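Local coordinates for protein spectinomycin phosphotransferase (Legionella pneumophila, PDB 3I1A) that transfers a phosphate group to the antibiotic spectinomycin and thereby acts as an antibiotic resistance factor with a protein-kinase-like fold, at residues Val17-Asp22 against Phe79-Leu84; Ser48-Leu53 against Tyr100-Ala105; Ser72-Ile77 against Arg126-Thr131; Leu208-Ile213 against Ile226-Trp231. All coordinates share one frame; numbering follows the deposited sequence. Where two conformers were deposited one is given.

The four contacts run from rim to middle: contact 1 is centred about 27 Å from the chain centre, contact 4 about 7 Å, contacts 2 and 3 between. Contact 2 pairs two strands of the five-stranded sheet, and contact 1 packs a helix end and a loop against that sheet; they touch through Pro80 against Tyr100 and Ile81 against Pro101. Contacts 3 and 4 meet where Glu76 O lies 2.9 Å from Ile228 N, a probable hydrogen bond. Chemistry differs with place: contact 2 adds aromatic groups, contacts 1 and 3 use bridging waters, and the buried contact 4 centres on a histidine held by backbone and tryptophan beside Asp230, which binds magnesium in another structure of this protein.

Contact 1 (Val17-Asp22 against Phe79-Leu84); sequences VHYGID and FPIHTL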
# COMPACT_ATOMS: atom_id res chain seq x y z
N VAL A 17 -18.81 20.52 17.35
CA VAL A 17 -19.51 19.61 18.26
C VAL A 17 -18.70 18.40 18.71
O VAL A 17 -18.54 18.15 19.92
CB VAL A 17 -20.83 19.12 17.59
CG1 VAL A 17 -21.44 17.96 18.37
CG2 VAL A 17 -21.82 20.28 17.53
N HIS A 18 -18.13 17.66 17.76
CA HIS A 18 -17.42 16.43 18.09
C HIS A 18 -15.94 16.50 18.38
O HIS A 18 -15.38 15.57 18.96
CB HIS A 18 -17.66 15.42 16.96
CG HIS A 18 -19.10 15.14 16.72
ND1 HIS A 18 -19.87 14.43 17.62
CD2 HIS A 18 -19.93 15.50 15.72
CE1 HIS A 18 -21.11 14.36 17.18
NE2 HIS A 18 -21.18 15.00 16.02
N TYR A 19 -15.30 17.57 17.94
CA TYR A 19 -13.86 17.72 18.12
C TYR A 19 -13.48 18.97 18.90
O TYR A 19 -12.33 19.11 19.34
CB TYR A 19 -13.17 17.74 16.76
CG TYR A 19 -13.23 16.41 16.01
CD1 TYR A 19 -14.31 16.08 15.21
CD2 TYR A 19 -12.18 15.50 16.12
CE1 TYR A 19 -14.35 14.84 14.52
CE2 TYR A 19 -12.21 14.28 15.46
CZ TYR A 19 -13.29 13.96 14.66
OH TYR A 19 -13.27 12.73 14.00
N GLY A 20 -14.44 19.88 19.06
CA GLY A 20 -14.17 21.12 19.77
C GLY A 20 -13.28 22.05 18.96
O GLY A 20 -12.61 22.93 19.52
N ILE A 21 -13.28 21.87 17.64
CA ILE A 21 -12.45 22.69 16.77
C ILE A 21 -13.26 23.73 15.99
O ILE A 21 -14.31 23.42 15.41
CB ILE A 21 -11.69 21.82 15.77
CG1 ILE A 21 -10.75 20.85 16.50
CG2 ILE A 21 -10.91 22.71 14.81
CD1 ILE A 21 -10.24 19.72 15.56
N ASP A 22 -12.78 24.98 16.00
CA ASP A 22 -13.45 26.04 15.26
C ASP A 22 -12.81 26.19 13.88
O ASP A 22 -11.65 26.58 13.75
CB ASP A 22 -13.37 27.39 16.00
CG ASP A 22 -14.43 27.53 17.07
OD1 ASP A 22 -15.61 27.20 16.82
OD2 ASP A 22 -14.09 28.00 18.17
N PHE A 79 -1.63 9.76 13.01
CA PHE A 79 -2.89 9.38 13.64
C PHE A 79 -3.98 10.42 13.48
O PHE A 79 -3.70 11.62 13.34
CB PHE A 79 -2.73 9.16 15.14
CG PHE A 79 -1.82 8.03 15.51
CD1 PHE A 79 -0.51 8.27 15.94
CD2 PHE A 79 -2.27 6.72 15.42
CE1 PHE A 79 0.34 7.21 16.30
CE2 PHE A 79 -1.44 5.65 15.77
CZ PHE A 79 -0.12 5.90 16.21
N PRO A 80 -5.24 9.97 13.51
CA PRO A 80 -6.37 10.89 13.39
C PRO A 80 -6.37 11.78 14.61
O PRO A 80 -5.80 11.42 15.65
CB PRO A 80 -7.59 9.97 13.44
CG PRO A 80 -7.12 8.70 12.85
CD PRO A 80 -5.68 8.56 13.39
N ILE A 81 -7.01 12.94 14.48
CA ILE A 81 -7.17 13.85 15.61
C ILE A 81 -8.23 13.16 16.49
O ILE A 81 -9.20 12.61 15.97
CB ILE A 81 -7.73 15.22 15.13
CG1 ILE A 81 -6.73 15.92 14.20
CG2 ILE A 81 -8.06 16.11 16.34
CD1 ILE A 81 -5.38 16.15 14.82
N HIS A 82 -8.04 13.15 17.81
CA HIS A 82 -9.00 12.52 18.71
C HIS A 82 -10.29 13.33 18.82
O HIS A 82 -10.24 14.57 18.83
CB HIS A 82 -8.44 12.44 20.13
CG HIS A 82 -7.33 11.46 20.30
ND1 HIS A 82 -6.46 11.13 19.28
CD2 HIS A 82 -6.89 10.81 21.39
CE1 HIS A 82 -5.53 10.32 19.74
NE2 HIS A 82 -5.77 10.10 21.03
N THR A 83 -11.42 12.64 18.94
CA THR A 83 -12.69 13.33 19.15
C THR A 83 -12.67 13.73 20.62
O THR A 83 -11.76 13.34 21.34
CB THR A 83 -13.89 12.41 18.94
OG1 THR A 83 -13.95 11.45 20.01
CG2 THR A 83 -13.79 11.71 17.59
N LEU A 84 -13.65 14.51 21.07
CA LEU A 84 -13.68 14.94 22.46
C LEU A 84 -13.83 13.75 23.41
O LEU A 84 -13.41 13.83 24.57
CB LEU A 84 -14.79 15.97 22.70
CG LEU A 84 -14.48 17.34 22.07
CD1 LEU A 84 -15.69 18.27 22.19
CD2 LEU A 84 -13.24 17.94 22.72
O HOH W 1 -10.75 11.64 13.84
O HOH W 2 -11.19 16.78 20.42
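Tyr19 CA and Thr83 CA come within 4.7 Å where the end of a helix meets an irregular loop, and one direct main-chain bond joins the two, from Leu84 N to His18 O (2.9 Å, N-H...O angle 164°). Gly20, with its phi of 72°, then turns the chain out of the helix. Tyr19 has the largest area buried here, with Leu84 next. CG of the tyrosine lies opposite the carbonyl carbon (chi1 -68°), swinging the ring back to the loop. Ile81 O lies at the ring edge, near its plane and 3.5 Å from Tyr19 CE2, while His82 O and Thr83 CG2 approach obliquely, the latter 3.7 Å from CE2. Thr83 CB stands over one ring face, displaced toward the rim, and its hydroxyl bonds to Lys87 N. Two waters extend the join: one lies between Tyr19 OH and Ile81 O, the other donates to Tyr19 O and His82 O. Leu84 lies along the helix end, CD1 3.6 Å from Val17 O and CD2 3.7 Å from Tyr19 O. Beside the tyrosine, Ile81 CG2 touches Ile21 CD1 at 4.3 Å. Tyr19 packs on Ile97 and Ala99 of strand 95-101 and on Gln90 of strand 90-91, while Ile21 and Ile81 both reach Tyr49 of strand 48-55, fastening helix 10-19 and the loop to the sheet.

Contact 2 (Ser48-Leu53 against Tyr100-Ala105); sequences SYFIKL and YPFIHA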
# COMPACT_ATOMS: atom_id res chain seq x y z
N SER A 48 -4.73 23.72 9.77
CA SER A 48 -5.47 23.22 8.62
C SER A 48 -5.73 21.74 8.86
O SER A 48 -4.86 21.02 9.34
CB SER A 48 -4.66 23.41 7.34
OG SER A 48 -5.44 23.08 6.21
N TYR A 49 -6.93 21.28 8.51
CA TYR A 49 -7.29 19.88 8.71
C TYR A 49 -7.76 19.16 7.45
O TYR A 49 -8.39 19.75 6.56
CB TYR A 49 -8.41 19.78 9.75
CG TYR A 49 -8.02 20.26 11.13
CD1 TYR A 49 -7.45 19.40 12.06
CD2 TYR A 49 -8.23 21.58 11.49
CE1 TYR A 49 -7.11 19.84 13.34
CE2 TYR A 49 -7.89 22.03 12.77
CZ TYR A 49 -7.33 21.16 13.68
OH TYR A 49 -6.99 21.62 14.93
N PHE A 50 -7.45 17.87 7.40
CA PHE A 50 -7.87 17.00 6.29
C PHE A 50 -8.93 16.09 6.87
O PHE A 50 -8.68 15.30 7.81
CB PHE A 50 -6.67 16.20 5.78
CG PHE A 50 -7.00 15.22 4.70
CD1 PHE A 50 -7.18 13.87 5.00
CD2 PHE A 50 -7.14 15.63 3.37
CE1 PHE A 50 -7.48 12.94 3.99
CE2 PHE A 50 -7.45 14.71 2.36
CZ PHE A 50 -7.62 13.37 2.67
N ILE A 51 -10.14 16.21 6.34
CA ILE A 51 -11.26 15.42 6.83
C ILE A 51 -11.73 14.38 5.84
O ILE A 51 -11.86 14.67 4.64
CB ILE A 51 -12.46 16.34 7.18
CG1 ILE A 51 -11.98 17.52 8.05
CG2 ILE A 51 -13.55 15.55 7.87
CD1 ILE A 51 -11.35 17.14 9.35
N LYS A 52 -11.97 13.17 6.34
CA LYS A 52 -12.45 12.07 5.50
C LYS A 52 -13.80 11.56 6.02
O LYS A 52 -13.95 11.24 7.20
CB LYS A 52 -11.45 10.93 5.51
N LEU A 53 -14.78 11.51 5.12
CA LEU A 53 -16.09 11.00 5.48
C LEU A 53 -16.28 9.68 4.73
O LEU A 53 -15.99 9.59 3.54
CB LEU A 53 -17.20 11.97 5.06
CG LEU A 53 -17.07 13.42 5.51
CD1 LEU A 53 -18.29 14.24 5.03
CD2 LEU A 53 -16.95 13.47 7.01
N TYR A 100 -7.87 14.50 10.40
CA TYR A 100 -6.41 14.50 10.46
C TYR A 100 -5.83 15.89 10.28
O TYR A 100 -6.45 16.78 9.67
CB TYR A 100 -5.77 13.66 9.35
CG TYR A 100 -6.07 12.20 9.35
CD1 TYR A 100 -7.16 11.70 8.64
CD2 TYR A 100 -5.26 11.30 10.05
CE1 TYR A 100 -7.42 10.32 8.60
CE2 TYR A 100 -5.51 9.93 10.03
CZ TYR A 100 -6.59 9.45 9.30
OH TYR A 100 -6.84 8.09 9.26
N PRO A 101 -4.62 16.10 10.81
CA PRO A 101 -4.02 17.42 10.63
C PRO A 101 -3.65 17.40 9.13
O PRO A 101 -3.29 16.35 8.60
CB PRO A 101 -2.80 17.36 11.55
CG PRO A 101 -2.43 15.90 11.55
CD PRO A 101 -3.78 15.24 11.66
N PHE A 102 -3.78 18.54 8.44
CA PHE A 102 -3.45 18.61 7.01
C PHE A 102 -1.94 18.79 6.88
O PHE A 102 -1.42 19.90 6.96
CB PHE A 102 -4.18 19.79 6.36
CG PHE A 102 -4.35 19.65 4.87
CD1 PHE A 102 -4.94 20.66 4.12
CD2 PHE A 102 -3.91 18.50 4.21
CE1 PHE A 102 -5.10 20.54 2.73
CE2 PHE A 102 -4.07 18.37 2.82
CZ PHE A 102 -4.66 19.39 2.09
N ILE A 103 -1.23 17.68 6.67
CA ILE A 103 0.22 17.69 6.58
C ILE A 103 0.81 17.36 5.21
O ILE A 103 0.25 16.55 4.46
CB ILE A 103 0.83 16.69 7.60
CG1 ILE A 103 0.51 17.13 9.02
CG2 ILE A 103 2.34 16.57 7.39
CD1 ILE A 103 1.06 18.51 9.39
N HIS A 104 1.93 17.99 4.89
CA HIS A 104 2.60 17.72 3.64
C HIS A 104 3.92 17.19 4.10
O HIS A 104 4.58 17.78 4.97
CB HIS A 104 2.90 18.94 2.78
CG HIS A 104 3.88 18.63 1.69
ND1 HIS A 104 3.59 17.75 0.66
CD2 HIS A 104 5.19 18.95 1.54
CE1 HIS A 104 4.68 17.53 -0.05
NE2 HIS A 104 5.66 18.25 0.46
N ALA A 105 4.31 16.06 3.52
CA ALA A 105 5.57 15.44 3.82
C ALA A 105 5.94 14.71 2.55
O ALA A 105 5.10 14.10 1.88
CB ALA A 105 5.44 14.48 4.99
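Phe50 (chi1 176°) and Phe102 (chi1 -158°) both carry CG opposite the backbone N, which brings their rings together at a slant, whereas CG of Tyr100 is set opposite the carbonyl carbon and its ring runs out on the same sheet face as Phe50. The two phenylalanine rings meet obliquely, with centroids 5.9 Å apart and planes at 34°, and Phe102 CD2 rests 3.9 Å from Phe50 CB. Phe50 CD1 lies 4.2 Å from Tyr100 CD1, which approaches the phenylalanine ring at its edge. At the other end, Ser48 OG sits in the plane of the Phe102 ring, 3.2 Å from CD1 at its edge; this oxygen also has a hydrogen bond to Asp43 OD1, which fixes it beside the ring. The backbone evidence is antiparallel pairing. Phe50 and Tyr100 form a hydrogen-bonded pair, Phe50 N to Tyr100 O at 2.7 Å and Tyr100 N to Phe50 O at 2.8 Å. Tyr49 and Pro101 follow as a non-hydrogen-bonded pair whose side chains diverge. Phe102 N continues the ladder to Ser48 O (2.9 Å), but approaches from above the carbonyl plane as the chain leaves the strand. Phe50, Pro101 and Ile103 contact AMP and ADP in other structures of this protein, and Lys52, modelled here only to CB, contacts ADP. The arrangement is that of the nucleotide pocket of a kinase-like fold, where the amino-terminal sheet passes into the hinge.

Contact 3 (Ser72-Ile77 against Arg126-Thr131); sequences SGIKEI and RQIHET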
# COMPACT_ATOMS: atom_id res chain seq x y z
N SER A 72 -0.66 0.66 21.30
CA SER A 72 0.52 -0.17 21.43
C SER A 72 1.79 0.68 21.51
O SER A 72 2.89 0.16 21.72
CB SER A 72 0.62 -1.12 20.23
OG SER A 72 1.59 -2.13 20.43
N GLY A 73 1.63 1.99 21.33
CA GLY A 73 2.77 2.89 21.41
C GLY A 73 3.55 3.23 20.14
O GLY A 73 4.48 4.04 20.23
N ILE A 74 3.22 2.64 18.99
CA ILE A 74 3.94 2.97 17.75
C ILE A 74 3.74 4.47 17.52
O ILE A 74 2.62 4.98 17.55
CB ILE A 74 3.41 2.17 16.53
CG1 ILE A 74 3.91 0.72 16.60
CG2 ILE A 74 3.93 2.79 15.23
CD1 ILE A 74 3.28 -0.12 17.68
N LYS A 75 4.84 5.18 17.30
CA LYS A 75 4.76 6.62 17.12
C LYS A 75 4.76 7.11 15.68
O LYS A 75 4.20 8.18 15.39
CB LYS A 75 5.93 7.29 17.85
CG LYS A 75 5.94 7.07 19.36
CD LYS A 75 7.23 7.62 19.98
CE LYS A 75 7.31 7.29 21.47
NZ LYS A 75 8.51 7.90 22.14
N GLU A 76 5.37 6.32 14.80
CA GLU A 76 5.54 6.69 13.39
C GLU A 76 4.36 6.51 12.46
O GLU A 76 4.50 5.97 11.37
CB GLU A 76 6.77 5.97 12.81
CG GLU A 76 8.12 6.36 13.46
CD GLU A 76 8.36 5.77 14.84
OE1 GLU A 76 7.49 5.04 15.37
OE2 GLU A 76 9.44 6.03 15.39
N ILE A 77 3.20 6.99 12.92
CA ILE A 77 1.95 6.93 12.17
C ILE A 77 1.30 8.32 12.24
O ILE A 77 1.41 9.01 13.26
CB ILE A 77 0.98 5.93 12.85
CG1 ILE A 77 1.59 4.53 12.86
CG2 ILE A 77 -0.37 5.96 12.16
CD1 ILE A 77 0.66 3.47 13.39
N ARG A 126 9.69 -3.61 12.86
CA ARG A 126 9.83 -4.74 13.79
C ARG A 126 8.77 -4.60 14.89
O ARG A 126 8.18 -5.59 15.34
CB ARG A 126 11.24 -4.78 14.39
CG ARG A 126 11.48 -5.93 15.40
CD ARG A 126 11.43 -7.29 14.73
NE ARG A 126 11.58 -8.39 15.69
CZ ARG A 126 12.73 -8.73 16.28
NH1 ARG A 126 13.86 -8.08 16.01
NH2 ARG A 126 12.76 -9.74 17.15
N GLN A 127 8.53 -3.37 15.34
CA GLN A 127 7.53 -3.11 16.38
C GLN A 127 6.16 -3.57 15.91
O GLN A 127 5.39 -4.16 16.68
CB GLN A 127 7.42 -1.61 16.68
CG GLN A 127 8.35 -1.06 17.74
CD GLN A 127 7.92 0.33 18.16
OE1 GLN A 127 8.07 1.28 17.41
NE2 GLN A 127 7.36 0.45 19.36
N ILE A 128 5.85 -3.28 14.66
CA ILE A 128 4.57 -3.65 14.08
C ILE A 128 4.47 -5.16 14.00
O ILE A 128 3.47 -5.75 14.44
CB ILE A 128 4.40 -3.01 12.66
CG1 ILE A 128 4.23 -1.49 12.79
CG2 ILE A 128 3.19 -3.61 11.94
CD1 ILE A 128 4.57 -0.72 11.50
N HIS A 129 5.50 -5.81 13.48
CA HIS A 129 5.46 -7.26 13.36
C HIS A 129 5.37 -7.97 14.71
O HIS A 129 4.89 -9.09 14.78
CB HIS A 129 6.69 -7.77 12.59
CG HIS A 129 6.71 -7.33 11.16
ND1 HIS A 129 7.81 -7.49 10.35
CD2 HIS A 129 5.75 -6.79 10.39
CE1 HIS A 129 7.52 -7.06 9.13
NE2 HIS A 129 6.27 -6.63 9.13
N GLU A 130 5.85 -7.35 15.77
CA GLU A 130 5.78 -8.01 17.06
C GLU A 130 4.53 -7.66 17.85
O GLU A 130 4.32 -8.19 18.95
CB GLU A 130 7.01 -7.67 17.90
CG GLU A 130 8.31 -8.15 17.27
CD GLU A 130 9.42 -8.29 18.28
OE1 GLU A 130 9.58 -7.38 19.11
OE2 GLU A 130 10.13 -9.32 18.24
N THR A 131 3.69 -6.79 17.29
CA THR A 131 2.49 -6.36 17.97
C THR A 131 1.49 -7.51 18.16
O THR A 131 1.14 -8.19 17.20
CB THR A 131 1.82 -5.19 17.22
OG1 THR A 131 2.68 -4.05 17.30
CG2 THR A 131 0.49 -4.81 17.88
O HOH W 3 7.56 3.98 17.70
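Ile74 against Gln127 and Ile128 makes a packing contact of side chains and one water, set where the loop leaving helix 61-71 passes the end of helix 115-129. The backbones keep apart, Ile74 CA and Gln127 CA being 7.2 Å from each other, so the contact is made by side chains. Ile74 reaches in with CG1 opposite its carbonyl carbon (chi1 -75°), lying alongside the helix at 4.2 Å from Gln127 CB and 4.4 Å from Ile128 CG1. A second bend (chi2 70°) carries its CD1 to within 4.0 Å of Thr131 OG1. That hydroxyl is held in place because it donates to Gln127 O (2.8 Å), a bond back to the carbonyl four residues earlier, at the helix end. Two features shape the loop: Gly73 (phi 92°) follows helix 61-71 in a Schellman motif, and Glu76 is the centre of an inverse gamma turn. A connection of this kind, running from the helix of the amino-terminal lobe to the next strand and resting on a helix of the other lobe, recalls the αC-β4 loop of protein kinases. The polar side of the contact is carried by a water that donates to Glu76 OE1 (2.6 Å) and to Gln127 OE1 (2.8 Å) and accepts from Lys75 N (3.0 Å). It bridges two acceptor oxygens that have no direct bond. The other carboxylate oxygen, Glu76 OE2, takes a hydrogen bond from Gln120 NE2 farther up helix 115-129.

Contact 4 (Leu208-Ile213 against Ile226-Trp231); sequences LCHSDI and IYIIDW
The imidazole of His210 meets the Ile229 carbonyl and the indole of Trp231 along its edge, and His210 and Trp231 have the largest areas buried by the contact. With CG opposite the backbone N (chi1 177°), the imidazole extends across to the second segment. Its NE2 donates to Ile229 O at 2.8 Å, almost straight (168°) and with the acceptor in the ring plane, while ND1 accepts from Asp212 N at 3.1 Å, likewise in plane. Bonds at both nitrogens fix the rotation of the ring. Asp230 O is also 3.0 Å from NE2, but the angle is too poor for a bond; a water donates to both Asp230 O and His210 O. Against Trp231 the imidazole stands edge-to-face, with planes at 73° and CD2 3.9 Å from Trp231 CZ2. The indole is steadied by Trp231 NE1, which donates to Ile228 O (3.0 Å) from above the carbonyl plane. Ile228 CG2 approaches the imidazole obliquely, 3.6 Å from His210 CD2 and 3.7 Å from Ile213 CD1. His210-Ser211-Asp212 matches the His-x-Asp motif of the kinase-like catalytic loop, and the contact ties it to the segment of Asp230, which binds magnesium together with Asn217 in another structure of this protein. Trp231 packs on Ile66 and Leu69, Ile228 on Val124, and His210 N bonds to Asp242, so the contact lies between helices 61-71 and 115-129 on the side of Trp231 and Ile228 and helix 240-243 on the side of His210.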
# COMPACT_ATOMS: atom_id res chain seq x y z
N LEU A 208 1.26 -9.20 12.03
CA LEU A 208 0.52 -8.08 11.45
C LEU A 208 1.46 -7.43 10.44
O LEU A 208 2.57 -7.00 10.80
CB LEU A 208 0.16 -7.09 12.56
CG LEU A 208 -0.42 -5.74 12.12
CD1 LEU A 208 -1.77 -5.97 11.37
CD2 LEU A 208 -0.62 -4.87 13.38
N CYS A 209 1.02 -7.35 9.18
CA CYS A 209 1.80 -6.78 8.08
C CYS A 209 1.11 -5.62 7.42
O CYS A 209 -0.11 -5.59 7.34
CB CYS A 209 2.04 -7.82 6.98
SG CYS A 209 3.16 -9.13 7.44
N HIS A 210 1.90 -4.66 6.98
CA HIS A 210 1.34 -3.53 6.24
C HIS A 210 0.83 -4.06 4.88
O HIS A 210 -0.28 -3.74 4.45
CB HIS A 210 2.43 -2.48 6.05
CG HIS A 210 1.99 -1.30 5.25
ND1 HIS A 210 1.89 -1.33 3.87
CD2 HIS A 210 1.66 -0.05 5.63
CE1 HIS A 210 1.54 -0.13 3.44
NE2 HIS A 210 1.39 0.67 4.49
N SER A 211 1.66 -4.88 4.23
CA SER A 211 1.39 -5.55 2.94
C SER A 211 1.80 -4.83 1.64
O SER A 211 1.88 -5.46 0.57
CB SER A 211 -0.08 -6.02 2.84
OG SER A 211 -0.97 -5.04 2.30
N ASP A 212 2.11 -3.54 1.73
CA ASP A 212 2.46 -2.79 0.53
C ASP A 212 3.36 -1.63 0.94
O ASP A 212 3.16 -0.47 0.54
CB ASP A 212 1.17 -2.29 -0.12
CG ASP A 212 1.36 -1.85 -1.55
OD1 ASP A 212 2.32 -2.29 -2.20
OD2 ASP A 212 0.52 -1.05 -2.03
N ILE A 213 4.37 -1.97 1.73
CA ILE A 213 5.24 -0.94 2.26
C ILE A 213 6.44 -0.59 1.40
O ILE A 213 7.58 -0.94 1.71
CB ILE A 213 5.61 -1.29 3.76
CG1 ILE A 213 6.43 -0.16 4.38
CG2 ILE A 213 6.32 -2.64 3.85
CD1 ILE A 213 5.74 1.21 4.25
N ILE A 226 10.23 9.46 10.34
CA ILE A 226 9.47 8.82 9.26
C ILE A 226 8.02 8.54 9.72
O ILE A 226 7.73 8.53 10.92
CB ILE A 226 10.11 7.47 8.84
CG1 ILE A 226 10.10 6.50 10.01
CG2 ILE A 226 11.54 7.68 8.35
CD1 ILE A 226 9.36 5.23 9.72
N TYR A 227 7.12 8.34 8.76
CA TYR A 227 5.73 7.99 9.05
C TYR A 227 5.35 6.96 8.02
O TYR A 227 5.67 7.12 6.84
CB TYR A 227 4.80 9.20 8.92
CG TYR A 227 5.02 10.19 10.04
CD1 TYR A 227 4.37 10.03 11.26
CD2 TYR A 227 6.01 11.16 9.94
CE1 TYR A 227 4.72 10.81 12.38
CE2 TYR A 227 6.36 11.94 11.04
CZ TYR A 227 5.72 11.76 12.25
OH TYR A 227 6.14 12.49 13.35
N ILE A 228 4.70 5.88 8.46
CA ILE A 228 4.25 4.85 7.53
C ILE A 228 2.78 5.10 7.24
O ILE A 228 1.98 5.17 8.17
CB ILE A 228 4.40 3.44 8.12
CG1 ILE A 228 5.88 3.13 8.33
CG2 ILE A 228 3.76 2.41 7.16
CD1 ILE A 228 6.12 1.80 9.04
N ILE A 229 2.42 5.24 5.97
CA ILE A 229 1.04 5.53 5.59
C ILE A 229 0.38 4.41 4.80
O ILE A 229 1.01 3.41 4.47
CB ILE A 229 0.92 6.86 4.77
CG1 ILE A 229 1.74 6.77 3.47
CG2 ILE A 229 1.41 8.04 5.64
CD1 ILE A 229 1.41 7.88 2.48
N ASP A 230 -0.92 4.61 4.55
CA ASP A 230 -1.81 3.70 3.83
C ASP A 230 -2.05 2.40 4.58
O ASP A 230 -1.55 1.34 4.20
CB ASP A 230 -1.31 3.39 2.44
CG ASP A 230 -2.34 2.57 1.64
OD1 ASP A 230 -3.34 2.11 2.23
OD2 ASP A 230 -2.14 2.39 0.43
N TRP A 231 -2.84 2.50 5.63
CA TRP A 231 -3.17 1.36 6.46
C TRP A 231 -4.55 0.83 6.11
O TRP A 231 -5.25 0.28 6.97
CB TRP A 231 -3.11 1.79 7.93
CG TRP A 231 -1.71 1.93 8.39
CD1 TRP A 231 -0.95 3.09 8.49
CD2 TRP A 231 -0.85 0.86 8.75
NE1 TRP A 231 0.33 2.77 8.88
CE2 TRP A 231 0.42 1.41 9.05
CE3 TRP A 231 -1.02 -0.53 8.85
CZ2 TRP A 231 1.49 0.62 9.43
CZ3 TRP A 231 0.05 -1.31 9.22
CH2 TRP A 231 1.29 -0.74 9.51
O HOH W 4 -1.99 -1.39 4.57